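Local coordinates for protein glutathione S-transferase (Rhodospirillum rubrum F11, PDB 4O7H) that probably catalyses the transfer of glutathione to electrophilic substrates through the glutathione sulfur, at residues A12-R17 / R201-E206; L147-R152 / H184-E189. One frame throughout, in Å; residues are numbered along the deposited sequence. Where two conformers were deposited one is given.

Contact 1 of 2, residues A12-R17 / R201-E206; sequences AARKVR and RPLLTE
R17 and R14 project from helix 11-22 of the thioredoxin-like N-terminal domain and meet P202, L203 and E206 of the short helix 201-205 and its end, joining that domain to the C-terminal part of the glutathione S-transferase fold. The charged centre is a two-nitrogen, end-on salt bridge: R17 NH1 reaches E206 OE1 at 2.8 Å, with an N-H...O angle of 169°. Alongside it, R17 NH2 donates to E206 OE2 at 3.0 Å, on the syn side but tilted out of the carboxylate plane. Both oxygens lie close to the guanidinium plane, yet the carboxylate is turned 39° against it, so OE1 is met from above its own plane. A bend at chi3 (77°) turns the end of R17, while its NE is held by the hydroxyl of Y27; all three nitrogens are thereby engaged and the group's rotation is fixed. P202 CB lies over one guanidinium face, 3.6 Å from R17 NH2. With a leucine at R17, the E206 carboxylate would probably lose both of these charged bonds and be freer to turn, and the Y27 hydroxyl would lose the NE donor. Beside this bridge the direct touches are mainly between carbon chains, those of R14 and L203. R14 runs extended from CG to NE, its polar end bonded to G8 O through NE. Y217 OH hydrogen-bonds both R14 NH1 and L203 O, linking the two segments through a third residue. L203, lying obliquely across the aliphatic part of R14, brings CD2 to 4.0 Å from R14 CB and 4.1 Å from R14 CD.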
loop_
_atom_site.group_PDB
_atom_site.type_symbol
_atom_site.label_atom_id
_atom_site.label_comp_id
_atom_site.label_asym_id
_atom_site.label_seq_id
_atom_site.Cartn_x
_atom_site.Cartn_y
_atom_site.Cartn_z
ATOM N N ALA A 12 2.381 0.168 -10.538
ATOM C CA ALA A 12 1.206 -0.614 -10.265
ATOM C C ALA A 12 0.480 -1.046 -11.526
ATOM O O ALA A 12 -0.029 -2.150 -11.641
ATOM C CB ALA A 12 0.257 0.166 -9.374
ATOM N N ALA A 13 0.401 -0.136 -12.481
ATOM C CA ALA A 13 -0.241 -0.457 -13.742
ATOM C C ALA A 13 0.558 -1.471 -14.524
ATOM O O ALA A 13 -0.033 -2.408 -15.101
ATOM C CB ALA A 13 -0.507 0.808 -14.558
ATOM N N ARG A 14 1.884 -1.346 -14.503
ATOM C CA ARG A 14 2.714 -2.378 -15.114
ATOM C C ARG A 14 2.415 -3.716 -14.501
ATOM O O ARG A 14 2.262 -4.728 -15.211
ATOM C CB ARG A 14 4.194 -2.033 -15.011
ATOM C CG ARG A 14 4.668 -0.878 -15.902
ATOM C CD ARG A 14 6.205 -0.702 -15.878
ATOM N NE ARG A 14 6.547 0.286 -16.898
ATOM C CZ ARG A 14 7.574 0.216 -17.735
ATOM N NH1 ARG A 14 8.490 -0.719 -17.622
ATOM N NH2 ARG A 14 7.667 1.122 -18.704
ATOM N N LYS A 15 2.368 -3.761 -13.178
ATOM C CA LYS A 15 2.071 -5.012 -12.486
ATOM C C LYS A 15 0.769 -5.649 -12.922
ATOM O O LYS A 15 0.689 -6.850 -13.158
ATOM C CB LYS A 15 2.111 -4.851 -10.961
ATOM C CG LYS A 15 1.357 -5.990 -10.271
ATOM C CD LYS A 15 1.707 -6.128 -8.850
ATOM C CE LYS A 15 1.307 -4.952 -8.060
ATOM N NZ LYS A 15 1.654 -5.274 -6.654
ATOM N N VAL A 16 -0.297 -4.858 -13.039
ATOM C CA VAL A 16 -1.568 -5.400 -13.460
ATOM C C VAL A 16 -1.518 -5.930 -14.908
ATOM O O VAL A 16 -2.044 -6.995 -15.201
ATOM C CB VAL A 16 -2.698 -4.380 -13.236
ATOM C CG1 VAL A 16 -4.018 -4.907 -13.782
ATOM C CG2 VAL A 16 -2.919 -4.098 -11.735
ATOM N N ARG A 17 -0.818 -5.233 -15.792
ATOM C CA ARG A 17 -0.662 -5.693 -17.129
ATOM C C ARG A 17 0.026 -7.076 -17.154
ATOM O O ARG A 17 -0.394 -7.975 -17.883
ATOM C CB ARG A 17 0.174 -4.743 -18.001
ATOM C CG ARG A 17 -0.477 -3.402 -18.251
ATOM C CD ARG A 17 0.336 -2.627 -19.253
ATOM N NE ARG A 17 0.083 -3.136 -20.610
ATOM C CZ ARG A 17 0.665 -2.607 -21.692
ATOM N NH1 ARG A 17 1.542 -1.625 -21.560
ATOM N NH2 ARG A 17 0.322 -3.028 -22.909
ATOM N N ARG A 201 6.477 -8.774 -22.229
ATOM C CA ARG A 201 6.896 -8.250 -23.533
ATOM C C ARG A 201 6.425 -6.808 -23.793
ATOM O O ARG A 201 7.232 -5.991 -24.234
ATOM C CB ARG A 201 6.467 -9.176 -24.672
ATOM C CG ARG A 201 7.079 -8.716 -25.998
ATOM C CD ARG A 201 6.623 -9.547 -27.190
ATOM N NE ARG A 201 7.606 -10.576 -27.510
ATOM C CZ ARG A 201 7.591 -11.836 -27.062
ATOM N NH1 ARG A 201 6.610 -12.288 -26.272
ATOM N NH2 ARG A 201 8.572 -12.663 -27.425
ATOM N N PRO A 202 5.161 -6.435 -23.527
ATOM C CA PRO A 202 4.778 -5.045 -23.789
ATOM C C PRO A 202 5.570 -4.007 -22.982
ATOM O O PRO A 202 5.843 -2.913 -23.424
ATOM C CB PRO A 202 3.282 -4.985 -23.359
ATOM C CG PRO A 202 2.827 -6.359 -23.386
ATOM C CD PRO A 202 4.012 -7.234 -23.060
ATOM N N LEU A 203 5.974 -4.374 -21.769
ATOM C CA LEU A 203 6.782 -3.452 -20.975
ATOM C C LEU A 203 8.132 -3.200 -21.617
ATOM O O LEU A 203 8.718 -2.134 -21.447
ATOM C CB LEU A 203 7.049 -4.015 -19.565
ATOM C CG LEU A 203 5.918 -3.928 -18.563
ATOM C CD1 LEU A 203 4.670 -4.613 -19.049
ATOM C CD2 LEU A 203 6.397 -4.522 -17.236
ATOM N N LEU A 204 8.606 -4.180 -22.357
ATOM C CA LEU A 204 9.911 -4.052 -23.029
ATOM C C LEU A 204 9.827 -3.321 -24.320
ATOM O O LEU A 204 10.789 -2.616 -24.676
ATOM C CB LEU A 204 10.587 -5.409 -23.248
ATOM C CG LEU A 204 10.806 -6.194 -21.967
ATOM C CD1 LEU A 204 11.589 -7.452 -22.339
ATOM C CD2 LEU A 204 11.543 -5.382 -20.918
ATOM N N THR A 205 8.732 -3.466 -25.039
ATOM C CA THR A 205 8.649 -2.885 -26.401
ATOM C C THR A 205 8.052 -1.498 -26.478
ATOM O O THR A 205 8.333 -0.730 -27.397
ATOM C CB THR A 205 7.896 -3.830 -27.342
ATOM O OG1 THR A 205 6.563 -4.026 -26.896
ATOM C CG2 THR A 205 8.563 -5.196 -27.379
ATOM N N GLU A 206 7.194 -1.158 -25.530
ATOM C CA GLU A 206 6.554 0.153 -25.551
ATOM C C GLU A 206 7.512 1.223 -24.997
ATOM O O GLU A 206 8.444 0.941 -24.241
ATOM C CB GLU A 206 5.201 0.077 -24.779
ATOM C CG GLU A 206 4.205 -0.863 -25.421
ATOM C CD GLU A 206 2.880 -0.999 -24.640
ATOM O OE1 GLU A 206 2.680 -0.185 -23.706
ATOM O OE2 GLU A 206 2.102 -1.891 -25.019
#

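Contact 2 of 2, residues L147-R152 / H184-E189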
loop_
_atom_site.group_PDB
_atom_site.type_symbol
_atom_site.label_atom_id
_atom_site.label_comp_id
_atom_site.label_asym_id
_atom_site.label_seq_id
_atom_site.Cartn_x
_atom_site.Cartn_y
_atom_site.Cartn_z
ATOM N N LEU A 147 17.163 -13.705 -1.326
ATOM C CA LEU A 147 15.949 -14.510 -1.477
ATOM C C LEU A 147 16.089 -15.540 -2.596
ATOM O O LEU A 147 15.782 -16.717 -2.434
ATOM C CB LEU A 147 14.723 -13.577 -1.695
ATOM C CG LEU A 147 14.377 -12.622 -0.577
ATOM C CD1 LEU A 147 13.311 -11.697 -1.133
ATOM C CD2 LEU A 147 13.886 -13.429 0.641
ATOM N N ILE A 148 16.533 -15.106 -3.779
ATOM C CA ILE A 148 16.554 -15.972 -4.967
ATOM C C ILE A 148 17.699 -16.983 -4.876
ATOM O O ILE A 148 17.674 -17.974 -5.566
ATOM C CB ILE A 148 16.556 -15.130 -6.300
ATOM C CG1 ILE A 148 16.013 -15.970 -7.469
ATOM C CG2 ILE A 148 17.920 -14.589 -6.642
ATOM C CD1 ILE A 148 14.540 -16.246 -7.282
ATOM N N ASP A 149 18.671 -16.749 -4.003
ATOM C CA ASP A 149 19.760 -17.744 -3.806
ATOM C C ASP A 149 19.215 -18.922 -2.994
ATOM O O ASP A 149 19.769 -20.017 -3.007
ATOM C CB ASP A 149 20.910 -17.120 -3.046
ATOM C CG ASP A 149 22.169 -17.982 -3.068
ATOM O OD1 ASP A 149 22.436 -18.632 -4.087
ATOM O OD2 ASP A 149 22.878 -17.974 -2.052
ATOM N N ARG A 150 18.106 -18.726 -2.294
ATOM C CA ARG A 150 17.573 -19.844 -1.516
ATOM C C ARG A 150 16.196 -20.309 -1.884
ATOM O O ARG A 150 15.684 -21.244 -1.310
ATOM C CB ARG A 150 17.655 -19.525 -0.026
ATOM C CG ARG A 150 16.924 -18.301 0.436
ATOM C CD ARG A 150 16.921 -18.202 1.980
ATOM N NE ARG A 150 18.265 -18.240 2.533
ATOM C CZ ARG A 150 18.605 -18.743 3.736
ATOM N NH1 ARG A 150 19.882 -18.749 4.070
ATOM N NH2 ARG A 150 17.715 -19.236 4.594
ATOM N N ARG A 151 15.564 -19.630 -2.825
ATOM C CA ARG A 151 14.238 -19.985 -3.286
ATOM C C ARG A 151 14.187 -20.004 -4.793
ATOM O O ARG A 151 15.018 -19.396 -5.436
ATOM C CB ARG A 151 13.267 -18.909 -2.785
ATOM C CG ARG A 151 13.176 -18.749 -1.302
ATOM C CD ARG A 151 12.389 -17.499 -0.957
ATOM N NE ARG A 151 12.225 -17.347 0.480
ATOM C CZ ARG A 151 11.444 -16.456 1.072
ATOM N NH1 ARG A 151 11.394 -16.392 2.388
ATOM N NH2 ARG A 151 10.679 -15.644 0.362
ATOM N N ARG A 152 13.200 -20.681 -5.348
ATOM C CA ARG A 152 13.035 -20.774 -6.774
ATOM C C ARG A 152 12.647 -19.402 -7.348
ATOM O O ARG A 152 13.187 -18.963 -8.358
ATOM C CB ARG A 152 11.958 -21.804 -7.061
ATOM C CG ARG A 152 11.777 -22.149 -8.507
ATOM C CD ARG A 152 10.594 -23.096 -8.615
ATOM N NE ARG A 152 10.472 -23.701 -9.927
ATOM C CZ ARG A 152 11.470 -24.334 -10.522
ATOM N NH1 ARG A 152 12.651 -24.394 -9.918
ATOM N NH2 ARG A 152 11.305 -24.879 -11.712
ATOM N N HIS A 184 25.093 -7.069 -8.735
ATOM C CA HIS A 184 24.145 -7.984 -8.084
ATOM C C HIS A 184 23.744 -9.101 -9.040
ATOM O O HIS A 184 22.570 -9.184 -9.505
ATOM C CB HIS A 184 22.957 -7.190 -7.616
ATOM C CG HIS A 184 23.319 -6.130 -6.632
ATOM N ND1 HIS A 184 23.567 -4.824 -6.985
ATOM C CD2 HIS A 184 23.528 -6.212 -5.304
ATOM C CE1 HIS A 184 23.894 -4.131 -5.907
ATOM N NE2 HIS A 184 23.902 -4.962 -4.881
ATOM N N PRO A 185 24.717 -9.954 -9.411
ATOM C CA PRO A 185 24.486 -10.938 -10.459
ATOM C C PRO A 185 23.311 -11.923 -10.212
ATOM O O PRO A 185 22.657 -12.340 -11.165
ATOM C CB PRO A 185 25.823 -11.675 -10.579
ATOM C CG PRO A 185 26.591 -11.329 -9.328
ATOM C CD PRO A 185 26.128 -9.968 -8.934
ATOM N N GLN A 186 23.043 -12.304 -8.966
ATOM C CA GLN A 186 21.948 -13.248 -8.708
ATOM C C GLN A 186 20.595 -12.536 -9.010
ATOM O O GLN A 186 19.691 -13.136 -9.593
ATOM C CB GLN A 186 22.003 -13.743 -7.260
ATOM C CG GLN A 186 23.310 -14.494 -6.983
ATOM C CD GLN A 186 23.703 -14.548 -5.504
ATOM O OE1 GLN A 186 23.782 -13.524 -4.826
ATOM N NE2 GLN A 186 23.942 -15.749 -5.009
ATOM N N ALA A 187 20.456 -11.306 -8.554
ATOM C CA ALA A 187 19.246 -10.479 -8.889
ATOM C C ALA A 187 19.122 -10.249 -10.380
ATOM O O ALA A 187 18.021 -10.351 -10.944
ATOM C CB ALA A 187 19.257 -9.115 -8.193
ATOM N N LYS A 188 20.253 -9.977 -11.038
ATOM C CA LYS A 188 20.231 -9.823 -12.480
ATOM C C LYS A 188 19.689 -11.055 -13.208
ATOM O O LYS A 188 18.845 -10.962 -14.142
ATOM C CB LYS A 188 21.654 -9.521 -12.968
ATOM C CG LYS A 188 21.679 -9.178 -14.449
ATOM C CD LYS A 188 23.091 -9.038 -14.996
ATOM C CE LYS A 188 23.005 -9.072 -16.513
ATOM N NZ LYS A 188 24.345 -9.010 -17.169
ATOM N N GLU A 189 20.146 -12.225 -12.789
ATOM C CA GLU A 189 19.674 -13.461 -13.397
ATOM C C GLU A 189 18.189 -13.684 -13.195
ATOM O O GLU A 189 17.524 -14.145 -14.080
ATOM C CB GLU A 189 20.486 -14.671 -12.921
ATOM C CG GLU A 189 21.850 -14.721 -13.624
ATOM C CD GLU A 189 21.781 -14.316 -15.122
ATOM O OE1 GLU A 189 21.125 -15.040 -15.950
ATOM O OE2 GLU A 189 22.361 -13.232 -15.492
#
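Q186, in the first turn of helix 185-195, faces I148 and D149 near the C-terminal end of helix 127-150, and its side chain can be followed outward atom by atom. At its base, Q186 CB lies 4.2 Å from I148 CG2, a methyl that comes still closer to the backbone, 3.7 Å from Q186 O. That methyl is placed by the isoleucine's first torsion (-157°), which sends CG1 opposite the backbone N and leaves CG2 between N and the carbonyl carbon; the far end of the chain then leads away from the other helix. Beyond CB, Q186 CG meets neither residue closely and the chain continues extended to the amide. There the nitrogen, not the oxygen, faces the aspartate: Q186 NE2 is 3.4 Å from D149 OD1, whereas Q186 OE1 stays 4.9 Å from D149 CB. Q186 NE2 is also 3.4 Å from D149 CG, so it does not approach OD1 end-on, and the amide and carboxylate planes are 49° apart. D149 touches a crystal neighbour as well, and its conformation may owe something to the lattice. Only 136 Å² is buried in all, consistent with a peripheral contact. Nearby, Q186 also touches S145, whose OG takes a weak hydrogen bond from A187 N, and H184 occupies the N-cap position of the second helix, where its carbonyl accepts from K188 N at 2.9 Å. Such helix-to-helix packing, here between the C-terminal end of one helix and the start of another, belongs to the all-helical C-terminal domain of glutathione S-transferases.

Contact 1 lies near the middle of the molecule, its centre about 7 Å from the centre of the chain, against about 18 Å for the centre of contact 2, which is at the surface. The two share no helix, but helix 185-195 of contact 2 is followed directly by helix 201-205 of contact 1, and contact 2 is nested inside the chain loop that contact 1 closes. Their chemistry differs accordingly: the largely buried one, open to solvent at E206, joins parts of two domains through paired charges and a leucine, burying 277 Å², while the exposed one links two helices of a single domain through a methyl and an amide lying close to a carboxylate. Their nearest atoms remain about 11 Å apart.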